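Tropomodulin (PDB 1PGV) probably caps the pointed ends of actin filaments, blocking their growth and loss there, with this chain forming its C-terminal domain. Local coordinates at residues 27-32 / 46-51; 34-39 / 63-68; 80-85 / 106-111; 100-105 / 128-133. All blocks are in the same frame, centred on the assembly; numbering follows the deposited sequence. Where two conformers were deposited one is given.

Contact 1 of 4, residues 27-32 / 46-51; sequences TDVESC and VNINNM
Thr27 OG1 donates to Asn47 O over 2.6 Å, tying the first modelled residue to the outermost strand, 45-47, of a leucine-rich-repeat domain. The donor stands 19° off the carbonyl plane. OG1 reaches this oxygen because it sits anti to its own carbonyl carbon (chi1 -64°). It also accepts from a water, whose oxygen in turn accepts from Asn47 N at 2.8 Å, so both polar backbone atoms of Asn47 are met, one directly and one through the solvent bridge. Next to these polar bonds the packing is apolar. The Met51 chain bends at chi3 and runs past Val29 in the opposite direction, bringing CE to 4.0 Å from Val29 CG2 and 3.5 Å from Thr27 O. Farther along the helix, Cys32 SG rests 4.1 Å from Val46 CG1. Two features position these groups. After strand 45-47 comes an Asx turn, Asn47 OD1 accepting from Asn49 N, then a type II turn from Ile48 to Met51 that folds the methionine back. The helix begins at the N-cap Asp28, whose OD1 receives Ser31 N at 2.7 Å from above the carboxylate plane, 56° out of it.

Contact 2 of 4, residues 34-39 / 63-68; sequences NRLRED and IEAACN
Leu36 and Arg37 pack on Ala65 and Ala66 in an apolar helix-to-helix contact, where the last turns of helices 29-37 and 56-66 lie together in the helical layer of the leucine-rich-repeat fold. The backbones come very near, with Arg37 CA only 4.8 Å from Ala65 CA, a spacing that the two small alanine side chains allow. Ala65 CB is wedged between two neighbours of the facing helix: Arg37 CG lies at 3.7 Å and Leu36 CB at 3.9 Å. Leu36 then reaches past it, and its CD1 branch touches the backbone of the next residue, 3.8 Å from Ala66 CA. Leu62 and Leu43 also touch this leucine, and Ala66 in turn meets Leu93 of helix 90-96, which continues the layer. The CB of Arg37 points away from helix 56-66, yet CG, anti to the carbonyl carbon (chi1 -73°), comes back over Ala65, and the extended chain carries the guanidinium beyond. Near the end of helix 56-66, Asn68 sets its CB 3.7 Å from Leu36 O, while its amide makes a weak bond to Ala65 O within its own segment. Asp39, with positive phi (55°), is the C' residue of a Schellman motif: its N bonds to Leu36 O at 2.9 Å, and Asp40 N to Arg35 O. Asp39 OD1 accepts from Lys70 N. No hydrogen bond joins the two segments, and Leu36 O and Ala65 O each accept from their own segment (Asp39 N and Asn68 N), which implies that shape and apolar burial hold the helix ends together.

Contact 3 of 4, residues 80-85 / 106-111; sequences TAISDS and ESNFLT
Asn108 meets the loop 80-82 with its side-chain amide. Its OD1 accepts from Thr80 N at 2.8 Å, in the carbonyl plane on a lone pair, and from Ile82 N at 3.3 Å, which comes from above that plane, 57° out of it. The amide carbon also lies against the isoleucine, with Asn108 CG 3.4 Å from Ile82 CG1, while ND2 turns to Leu77 O, so both ends of the amide are gripped. In the leucine-rich-repeat pattern of Leu100, Leu103, Val105, Asn108 and Leu110, Asn108 takes the consensus asparagine position, from which the side chain ties one repeat's turn to its neighbour. Phe109 N bonds to Ile82 O at 2.9 Å, and its ring presents an edge to Ala81, CE2 lying 3.8 Å from Ala81 CA. Leu110 follows, with its CD2 branch 3.5 Å from Ser83 C. Thr111 meets both carboxylate oxygens of Asp84, whose CG lies anti to the carbonyl carbon (chi1 -77°): OD1 takes Thr111 N at 2.9 Å on its syn side, and OD2 takes Thr111 OG1 at 2.6 Å on its syn lone pair. Cutting Asp84 back to an alanine is likely to leave Thr111 N and its hydroxyl without these acceptors. Thr111 OG1 meanwhile accepts from Leu114 N, capping helix 112-121.

Contact 4 of 4, residues 100-105 / 128-133; sequences LRVLNV and IVEFKA
Ile128 fits its CD1 methyl between two bumps of the facing segment, 4.1 Å from Leu100 CD2 and 4.2 Å from Leu103 CB, with its CG1 against Leu100 O at 3.3 Å. Trimming Ile128 to an alanine removes CG1 and CD1 and is likely to open a gap beside both leucines. The same buried face continues with Leu103 and Phe131, side by side and pointing the same way, where the CD2 branch of the leucine meets the ring obliquely at 3.9 Å from Phe131 CE2. Farther on, Val105 CG2 fills the shallow hollow left by a small residue, 3.6 Å from Ala133 CB. On the other face, Val102 CG1 lies alongside the extended Glu130, 3.5 Å from its OE2. At the start of the contact Arg101 bends at chi2 (-95°) and chi3, folding its guanidinium over Val129, whose CG1 sits against one face, offset toward the rim and 3.5 Å from Arg101 NH1. These fits rest on a parallel pairing of strands 102-104 and 130-132, 1° apart in direction. Arg101 O takes both Val129 N and Glu130 N, and the ladder then runs through Leu103 N to Glu130 O, Lys132 N to Leu103 O, and Val105 N to Lys132 O at 2.9 Å. The pair belongs to the beta-alpha-beta crossover in which helix 112-121 connects the two strands, its Leu118 and Leu119 touching Phe131; helix 90-96 meets Leu103 and Ile128 through Ile94, strand 74-76 flanks 102-104, and Arg161 forms a salt bridge with Glu130.

From the N terminus, contact 1 opens just before and in the first turn of helix 29-37, contact 2 at its end. Contact 1 closes on the end of strand 45-47 and the turn after it, and contact 2 later, on helix 56-66, so the two cross, touching where Val46 CG2 meets Leu36 CD1. Together they tie the first helix to the edge of the sheet and to the next helix. Both are closed before contact 3 begins, though Thr80 packs against Ile48. Contacts 3 and 4 cross in their turn: 80-85 and 100-105 open before 106-111 and 128-133 close them. Contact 3 joins successive loops at the C-terminal ends of the strands, contact 4 joins inner strands, and Leu110 against Val105 connects the two.

Contact 1 of 4, residues 27-32 / 46-51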
# COMPACT_ATOMS: atom_id res chain seq x y z
N THR A 27 -13.12 -14.89 -2.70
CA THR A 27 -12.80 -14.54 -1.29
C THR A 27 -14.06 -14.24 -0.49
O THR A 27 -15.03 -13.69 -1.01
CB THR A 27 -11.86 -13.31 -1.22
OG1 THR A 27 -10.61 -13.63 -1.84
CG2 THR A 27 -11.63 -12.89 0.22
N ASP A 28 -14.04 -14.62 0.78
CA ASP A 28 -15.18 -14.41 1.67
C ASP A 28 -14.97 -13.12 2.46
O ASP A 28 -14.46 -13.15 3.58
CB ASP A 28 -15.30 -15.59 2.64
CG ASP A 28 -16.59 -15.57 3.42
OD1 ASP A 28 -17.05 -14.47 3.81
OD2 ASP A 28 -17.15 -16.67 3.66
N VAL A 29 -15.37 -11.99 1.87
CA VAL A 29 -15.21 -10.69 2.52
C VAL A 29 -15.73 -10.69 3.96
O VAL A 29 -15.06 -10.21 4.87
CB VAL A 29 -15.94 -9.57 1.74
CG1 VAL A 29 -15.78 -8.25 2.46
CG2 VAL A 29 -15.38 -9.48 0.33
N GLU A 30 -16.93 -11.23 4.14
CA GLU A 30 -17.54 -11.28 5.46
C GLU A 30 -16.68 -12.04 6.47
O GLU A 30 -16.47 -11.58 7.59
CB GLU A 30 -18.92 -11.94 5.36
CG GLU A 30 -19.93 -11.43 6.37
CD GLU A 30 -20.09 -9.92 6.31
OE1 GLU A 30 -20.20 -9.37 5.19
OE2 GLU A 30 -20.12 -9.28 7.38
N SER A 31 -16.17 -13.20 6.06
CA SER A 31 -15.33 -14.00 6.94
C SER A 31 -14.03 -13.26 7.26
O SER A 31 -13.58 -13.25 8.40
CB SER A 31 -15.01 -15.35 6.29
OG SER A 31 -14.19 -16.13 7.14
N CYS A 32 -13.44 -12.64 6.24
CA CYS A 32 -12.20 -11.89 6.43
C CYS A 32 -12.40 -10.78 7.46
O CYS A 32 -11.56 -10.56 8.33
CB CYS A 32 -11.73 -11.29 5.10
SG CYS A 32 -11.04 -12.50 3.94
N VAL A 46 -5.20 -11.30 2.31
CA VAL A 46 -6.58 -10.97 1.99
C VAL A 46 -6.51 -10.38 0.59
O VAL A 46 -5.86 -9.35 0.37
CB VAL A 46 -7.16 -9.92 2.96
CG1 VAL A 46 -8.56 -9.52 2.51
CG2 VAL A 46 -7.20 -10.48 4.36
N ASN A 47 -7.16 -11.04 -0.36
CA ASN A 47 -7.14 -10.59 -1.74
C ASN A 47 -8.56 -10.46 -2.27
O ASN A 47 -9.26 -11.46 -2.44
CB ASN A 47 -6.37 -11.61 -2.60
CG ASN A 47 -6.12 -11.11 -4.00
OD1 ASN A 47 -6.99 -10.52 -4.64
ND2 ASN A 47 -4.92 -11.37 -4.51
N ILE A 48 -9.00 -9.23 -2.52
CA ILE A 48 -10.34 -9.02 -3.06
C ILE A 48 -10.25 -8.38 -4.44
O ILE A 48 -11.15 -7.64 -4.85
CB ILE A 48 -11.20 -8.13 -2.14
CG1 ILE A 48 -10.59 -6.73 -2.01
CG2 ILE A 48 -11.34 -8.79 -0.77
CD1 ILE A 48 -11.45 -5.76 -1.21
N ASN A 49 -9.16 -8.66 -5.14
CA ASN A 49 -8.96 -8.12 -6.48
C ASN A 49 -10.14 -8.45 -7.38
O ASN A 49 -10.67 -9.56 -7.34
CB ASN A 49 -7.68 -8.70 -7.11
CG ASN A 49 -6.41 -8.16 -6.48
OD1 ASN A 49 -6.44 -7.23 -5.68
ND2 ASN A 49 -5.27 -8.75 -6.85
N ASN A 50 -10.56 -7.46 -8.17
CA ASN A 50 -11.66 -7.62 -9.12
C ASN A 50 -13.06 -7.78 -8.52
O ASN A 50 -14.01 -8.06 -9.25
CB ASN A 50 -11.38 -8.80 -10.04
CG ASN A 50 -9.98 -8.75 -10.63
OD1 ASN A 50 -9.60 -7.78 -11.28
ND2 ASN A 50 -9.21 -9.80 -10.38
N MET A 51 -13.19 -7.60 -7.21
CA MET A 51 -14.49 -7.72 -6.56
C MET A 51 -15.19 -6.36 -6.49
O MET A 51 -15.21 -5.72 -5.44
CB MET A 51 -14.33 -8.32 -5.16
CG MET A 51 -13.82 -9.75 -5.17
SD MET A 51 -13.72 -10.50 -3.53
CE MET A 51 -15.39 -11.12 -3.32
O HOH W 1 -8.23 -13.61 0.00

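Contact 2 of 4, residues 34-39 / 63-68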
# COMPACT_ATOMS: atom_id res chain seq x y z
N ASN A 34 -14.60 -10.58 9.95
CA ASN A 34 -14.68 -11.17 11.28
C ASN A 34 -13.33 -11.66 11.78
O ASN A 34 -12.97 -11.43 12.93
CB ASN A 34 -15.69 -12.32 11.31
CG ASN A 34 -17.13 -11.84 11.17
OD1 ASN A 34 -17.56 -10.93 11.87
ND2 ASN A 34 -17.87 -12.46 10.26
N ARG A 35 -12.58 -12.35 10.92
CA ARG A 35 -11.28 -12.88 11.32
C ARG A 35 -10.25 -11.79 11.61
O ARG A 35 -9.52 -11.87 12.59
CB ARG A 35 -10.75 -13.83 10.24
CG ARG A 35 -11.59 -15.10 10.10
CD ARG A 35 -11.03 -16.01 9.02
NE ARG A 35 -9.70 -16.52 9.37
CZ ARG A 35 -8.91 -17.15 8.52
NH1 ARG A 35 -9.30 -17.35 7.27
NH2 ARG A 35 -7.71 -17.59 8.91
N LEU A 36 -10.20 -10.76 10.77
CA LEU A 36 -9.24 -9.67 10.98
C LEU A 36 -9.54 -8.94 12.28
O LEU A 36 -8.62 -8.58 13.03
CB LEU A 36 -9.28 -8.70 9.79
CG LEU A 36 -8.65 -9.22 8.50
CD1 LEU A 36 -8.97 -8.28 7.35
CD2 LEU A 36 -7.15 -9.35 8.68
N ARG A 37 -10.82 -8.72 12.57
CA ARG A 37 -11.22 -8.04 13.79
C ARG A 37 -10.75 -8.79 15.03
O ARG A 37 -10.38 -8.19 16.03
CB ARG A 37 -12.74 -7.88 13.85
CG ARG A 37 -13.31 -6.85 12.89
CD ARG A 37 -14.82 -6.77 13.02
NE ARG A 37 -15.39 -5.73 12.17
CZ ARG A 37 -16.68 -5.63 11.88
NH1 ARG A 37 -17.54 -6.51 12.38
NH2 ARG A 37 -17.12 -4.65 11.10
N GLU A 38 -10.78 -10.12 14.95
CA GLU A 38 -10.37 -10.96 16.06
C GLU A 38 -8.87 -11.22 16.03
O GLU A 38 -8.35 -12.03 16.80
CB GLU A 38 -11.13 -12.29 16.03
CG GLU A 38 -12.64 -12.12 16.04
CD GLU A 38 -13.38 -13.44 16.02
OE1 GLU A 38 -13.14 -14.25 15.10
OE2 GLU A 38 -14.22 -13.68 16.92
N ASP A 39 -8.17 -10.52 15.14
CA ASP A 39 -6.73 -10.64 15.00
C ASP A 39 -6.29 -12.09 14.77
O ASP A 39 -5.38 -12.60 15.43
CB ASP A 39 -6.05 -10.06 16.25
CG ASP A 39 -4.55 -9.98 16.11
OD1 ASP A 39 -4.06 -9.78 14.97
OD2 ASP A 39 -3.85 -10.09 17.14
N ILE A 63 -11.29 -2.81 5.49
CA ILE A 63 -10.08 -2.03 5.74
C ILE A 63 -9.95 -1.73 7.22
O ILE A 63 -8.88 -1.88 7.80
CB ILE A 63 -10.11 -0.69 4.95
CG1 ILE A 63 -10.00 -0.97 3.46
CG2 ILE A 63 -8.99 0.22 5.43
CD1 ILE A 63 -10.27 0.23 2.57
N GLU A 64 -11.04 -1.31 7.84
CA GLU A 64 -11.04 -0.99 9.26
C GLU A 64 -10.71 -2.23 10.08
O GLU A 64 -10.00 -2.16 11.08
CB GLU A 64 -12.42 -0.44 9.66
CG GLU A 64 -12.52 -0.01 11.12
CD GLU A 64 -13.89 0.56 11.46
OE1 GLU A 64 -14.10 0.97 12.62
OE2 GLU A 64 -14.76 0.60 10.56
N ALA A 65 -11.23 -3.38 9.65
CA ALA A 65 -10.98 -4.63 10.35
C ALA A 65 -9.49 -4.98 10.29
O ALA A 65 -8.90 -5.40 11.29
CB ALA A 65 -11.80 -5.75 9.72
N ALA A 66 -8.89 -4.80 9.12
CA ALA A 66 -7.48 -5.10 8.92
C ALA A 66 -6.57 -4.38 9.92
O ALA A 66 -5.47 -4.85 10.22
CB ALA A 66 -7.07 -4.75 7.49
N CYS A 67 -7.03 -3.23 10.42
CA CYS A 67 -6.24 -2.46 11.38
C CYS A 67 -6.06 -3.19 12.71
O CYS A 67 -5.11 -2.91 13.45
CB CYS A 67 -6.90 -1.11 11.66
SG CYS A 67 -6.93 -0.01 10.24
N ASN A 68 -6.95 -4.12 13.01
CA ASN A 68 -6.88 -4.88 14.25
C ASN A 68 -5.98 -6.10 14.18
O ASN A 68 -5.68 -6.73 15.19
CB ASN A 68 -8.29 -5.30 14.67
CG ASN A 68 -9.21 -4.12 14.85
OD1 ASN A 68 -8.97 -3.26 15.70
ND2 ASN A 68 -10.28 -4.07 14.06

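Contact 3 of 4, residues 80-85 / 106-111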
# COMPACT_ATOMS: atom_id res chain seq x y z
N THR A 80 -11.15 -2.84 -7.87
CA THR A 80 -12.36 -3.02 -7.07
C THR A 80 -13.22 -1.77 -7.18
O THR A 80 -14.18 -1.59 -6.44
CB THR A 80 -12.03 -3.26 -5.58
OG1 THR A 80 -11.16 -2.22 -5.11
CG2 THR A 80 -11.36 -4.62 -5.39
N ALA A 81 -12.85 -0.90 -8.12
CA ALA A 81 -13.56 0.34 -8.37
C ALA A 81 -13.71 1.21 -7.13
O ALA A 81 -14.74 1.87 -6.95
CB ALA A 81 -14.94 0.04 -8.97
N ILE A 82 -12.70 1.22 -6.26
CA ILE A 82 -12.77 2.04 -5.06
C ILE A 82 -12.23 3.44 -5.34
O ILE A 82 -11.41 3.63 -6.24
CB ILE A 82 -11.98 1.42 -3.89
CG1 ILE A 82 -10.54 1.13 -4.33
CG2 ILE A 82 -12.67 0.15 -3.42
CD1 ILE A 82 -9.64 0.66 -3.20
N SER A 83 -12.71 4.41 -4.57
CA SER A 83 -12.27 5.80 -4.72
C SER A 83 -11.71 6.28 -3.39
O SER A 83 -11.65 5.53 -2.43
CB SER A 83 -13.45 6.68 -5.14
OG SER A 83 -14.37 6.83 -4.07
N ASP A 84 -11.29 7.54 -3.34
CA ASP A 84 -10.72 8.09 -2.11
C ASP A 84 -11.57 7.86 -0.86
O ASP A 84 -11.03 7.60 0.21
CB ASP A 84 -10.45 9.58 -2.27
CG ASP A 84 -9.21 9.87 -3.09
OD1 ASP A 84 -8.69 8.93 -3.74
OD2 ASP A 84 -8.76 11.04 -3.09
N SER A 85 -12.88 7.97 -0.99
CA SER A 85 -13.76 7.79 0.16
C SER A 85 -13.60 6.41 0.81
O SER A 85 -13.59 6.31 2.04
CB SER A 85 -15.22 8.04 -0.24
OG SER A 85 -15.56 7.34 -1.42
N GLU A 106 -3.97 -0.89 -7.16
CA GLU A 106 -3.90 -0.47 -8.55
C GLU A 106 -5.24 -0.57 -9.29
O GLU A 106 -6.17 -1.23 -8.84
CB GLU A 106 -2.84 -1.30 -9.30
CG GLU A 106 -3.30 -2.70 -9.67
CD GLU A 106 -2.18 -3.56 -10.24
OE1 GLU A 106 -1.38 -3.04 -11.05
OE2 GLU A 106 -2.11 -4.75 -9.90
N SER A 107 -5.30 0.10 -10.43
CA SER A 107 -6.48 0.11 -11.30
C SER A 107 -7.80 0.51 -10.66
O SER A 107 -8.84 -0.12 -10.91
CB SER A 107 -6.62 -1.27 -11.96
OG SER A 107 -5.51 -1.53 -12.80
N ASN A 108 -7.77 1.55 -9.84
CA ASN A 108 -8.98 2.04 -9.19
C ASN A 108 -9.20 3.50 -9.55
O ASN A 108 -8.78 3.94 -10.62
CB ASN A 108 -8.89 1.85 -7.67
CG ASN A 108 -9.06 0.40 -7.26
OD1 ASN A 108 -10.07 -0.23 -7.59
ND2 ASN A 108 -8.08 -0.14 -6.54
N PHE A 109 -9.87 4.24 -8.67
CA PHE A 109 -10.16 5.66 -8.90
C PHE A 109 -9.54 6.55 -7.82
O PHE A 109 -10.11 7.58 -7.46
CB PHE A 109 -11.67 5.87 -8.95
CG PHE A 109 -12.35 5.12 -10.05
CD1 PHE A 109 -12.35 5.61 -11.35
CD2 PHE A 109 -12.96 3.89 -9.81
CE1 PHE A 109 -12.94 4.90 -12.40
CE2 PHE A 109 -13.56 3.17 -10.84
CZ PHE A 109 -13.55 3.67 -12.14
N LEU A 110 -8.38 6.15 -7.32
CA LEU A 110 -7.71 6.92 -6.28
C LEU A 110 -7.00 8.14 -6.87
O LEU A 110 -6.44 8.08 -7.96
CB LEU A 110 -6.70 6.03 -5.55
CG LEU A 110 -7.30 4.76 -4.94
CD1 LEU A 110 -6.23 4.04 -4.12
CD2 LEU A 110 -8.49 5.12 -4.06
N THR A 111 -7.02 9.24 -6.13
CA THR A 111 -6.38 10.47 -6.59
C THR A 111 -4.90 10.53 -6.24
O THR A 111 -4.46 9.91 -5.28
CB THR A 111 -7.05 11.71 -5.97
OG1 THR A 111 -6.78 11.74 -4.56
CG2 THR A 111 -8.55 11.68 -6.19
O HOH W 2 -11.56 -0.50 -10.76

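Contact 4 of 4, residues 100-105 / 128-133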
# COMPACT_ATOMS: atom_id res chain seq x y z
N LEU A 100 2.06 -5.69 7.68
CA LEU A 100 1.70 -5.54 6.27
C LEU A 100 2.93 -5.36 5.39
O LEU A 100 3.67 -4.38 5.52
CB LEU A 100 0.73 -4.36 6.09
CG LEU A 100 0.07 -4.23 4.72
CD1 LEU A 100 -0.70 -5.50 4.38
CD2 LEU A 100 -0.88 -3.03 4.74
N ARG A 101 3.12 -6.30 4.47
CA ARG A 101 4.26 -6.29 3.56
C ARG A 101 3.93 -5.87 2.14
O ARG A 101 4.76 -5.27 1.45
CB ARG A 101 4.88 -7.69 3.52
CG ARG A 101 5.32 -8.20 4.87
CD ARG A 101 6.78 -7.91 5.09
NE ARG A 101 7.59 -8.53 4.05
CZ ARG A 101 8.91 -8.41 3.96
NH1 ARG A 101 9.58 -7.70 4.85
NH2 ARG A 101 9.56 -9.00 2.96
N VAL A 102 2.73 -6.20 1.68
CA VAL A 102 2.33 -5.88 0.33
C VAL A 102 0.95 -5.24 0.33
O VAL A 102 0.02 -5.76 0.94
CB VAL A 102 2.29 -7.16 -0.55
CG1 VAL A 102 1.78 -6.84 -1.94
CG2 VAL A 102 3.70 -7.76 -0.63
N LEU A 103 0.83 -4.09 -0.33
CA LEU A 103 -0.44 -3.39 -0.43
C LEU A 103 -0.65 -3.09 -1.90
O LEU A 103 0.18 -2.44 -2.53
CB LEU A 103 -0.41 -2.08 0.37
CG LEU A 103 -1.71 -1.27 0.31
CD1 LEU A 103 -2.85 -2.10 0.88
CD2 LEU A 103 -1.54 0.03 1.10
N ASN A 104 -1.76 -3.58 -2.45
CA ASN A 104 -2.06 -3.37 -3.86
C ASN A 104 -3.41 -2.67 -4.05
O ASN A 104 -4.45 -3.24 -3.72
CB ASN A 104 -2.07 -4.72 -4.58
CG ASN A 104 -2.31 -4.59 -6.07
OD1 ASN A 104 -2.50 -3.48 -6.59
ND2 ASN A 104 -2.30 -5.72 -6.77
N VAL A 105 -3.37 -1.45 -4.57
CA VAL A 105 -4.59 -0.69 -4.82
C VAL A 105 -4.61 -0.16 -6.25
O VAL A 105 -5.20 0.88 -6.54
CB VAL A 105 -4.72 0.53 -3.86
CG1 VAL A 105 -4.81 0.05 -2.43
CG2 VAL A 105 -3.52 1.46 -4.04
N ILE A 128 5.74 -2.23 5.07
CA ILE A 128 5.50 -2.48 3.65
C ILE A 128 6.75 -2.49 2.77
O ILE A 128 7.59 -1.59 2.85
CB ILE A 128 4.50 -1.44 3.07
CG1 ILE A 128 3.15 -1.59 3.77
CG2 ILE A 128 4.36 -1.64 1.57
CD1 ILE A 128 2.10 -0.55 3.36
N VAL A 129 6.86 -3.52 1.91
CA VAL A 129 7.99 -3.63 0.99
C VAL A 129 7.53 -3.51 -0.46
O VAL A 129 8.33 -3.24 -1.36
CB VAL A 129 8.76 -4.97 1.16
CG1 VAL A 129 9.24 -5.09 2.59
CG2 VAL A 129 7.87 -6.14 0.77
N GLU A 130 6.24 -3.70 -0.69
CA GLU A 130 5.68 -3.58 -2.03
C GLU A 130 4.39 -2.77 -1.97
O GLU A 130 3.43 -3.16 -1.31
CB GLU A 130 5.40 -4.95 -2.63
CG GLU A 130 4.81 -4.90 -4.03
CD GLU A 130 4.68 -6.27 -4.65
OE1 GLU A 130 5.71 -6.95 -4.81
OE2 GLU A 130 3.54 -6.67 -4.98
N PHE A 131 4.38 -1.64 -2.68
CA PHE A 131 3.21 -0.76 -2.73
C PHE A 131 2.89 -0.54 -4.21
O PHE A 131 3.64 0.10 -4.92
CB PHE A 131 3.55 0.58 -2.05
CG PHE A 131 2.42 1.58 -2.05
CD1 PHE A 131 2.19 2.38 -3.17
CD2 PHE A 131 1.58 1.70 -0.95
CE1 PHE A 131 1.14 3.29 -3.18
CE2 PHE A 131 0.53 2.62 -0.96
CZ PHE A 131 0.30 3.41 -2.08
N LYS A 132 1.78 -1.10 -4.67
CA LYS A 132 1.41 -0.96 -6.08
C LYS A 132 0.14 -0.14 -6.18
O LYS A 132 -0.84 -0.41 -5.49
CB LYS A 132 1.19 -2.34 -6.71
CG LYS A 132 1.41 -2.36 -8.23
CD LYS A 132 0.60 -1.30 -8.97
CE LYS A 132 0.89 -1.31 -10.46
NZ LYS A 132 2.33 -1.07 -10.77
N ALA A 133 0.15 0.85 -7.06
CA ALA A 133 -1.01 1.72 -7.23
C ALA A 133 -1.09 2.34 -8.61
O ALA A 133 -1.72 3.38 -8.79
CB ALA A 133 -0.97 2.81 -6.17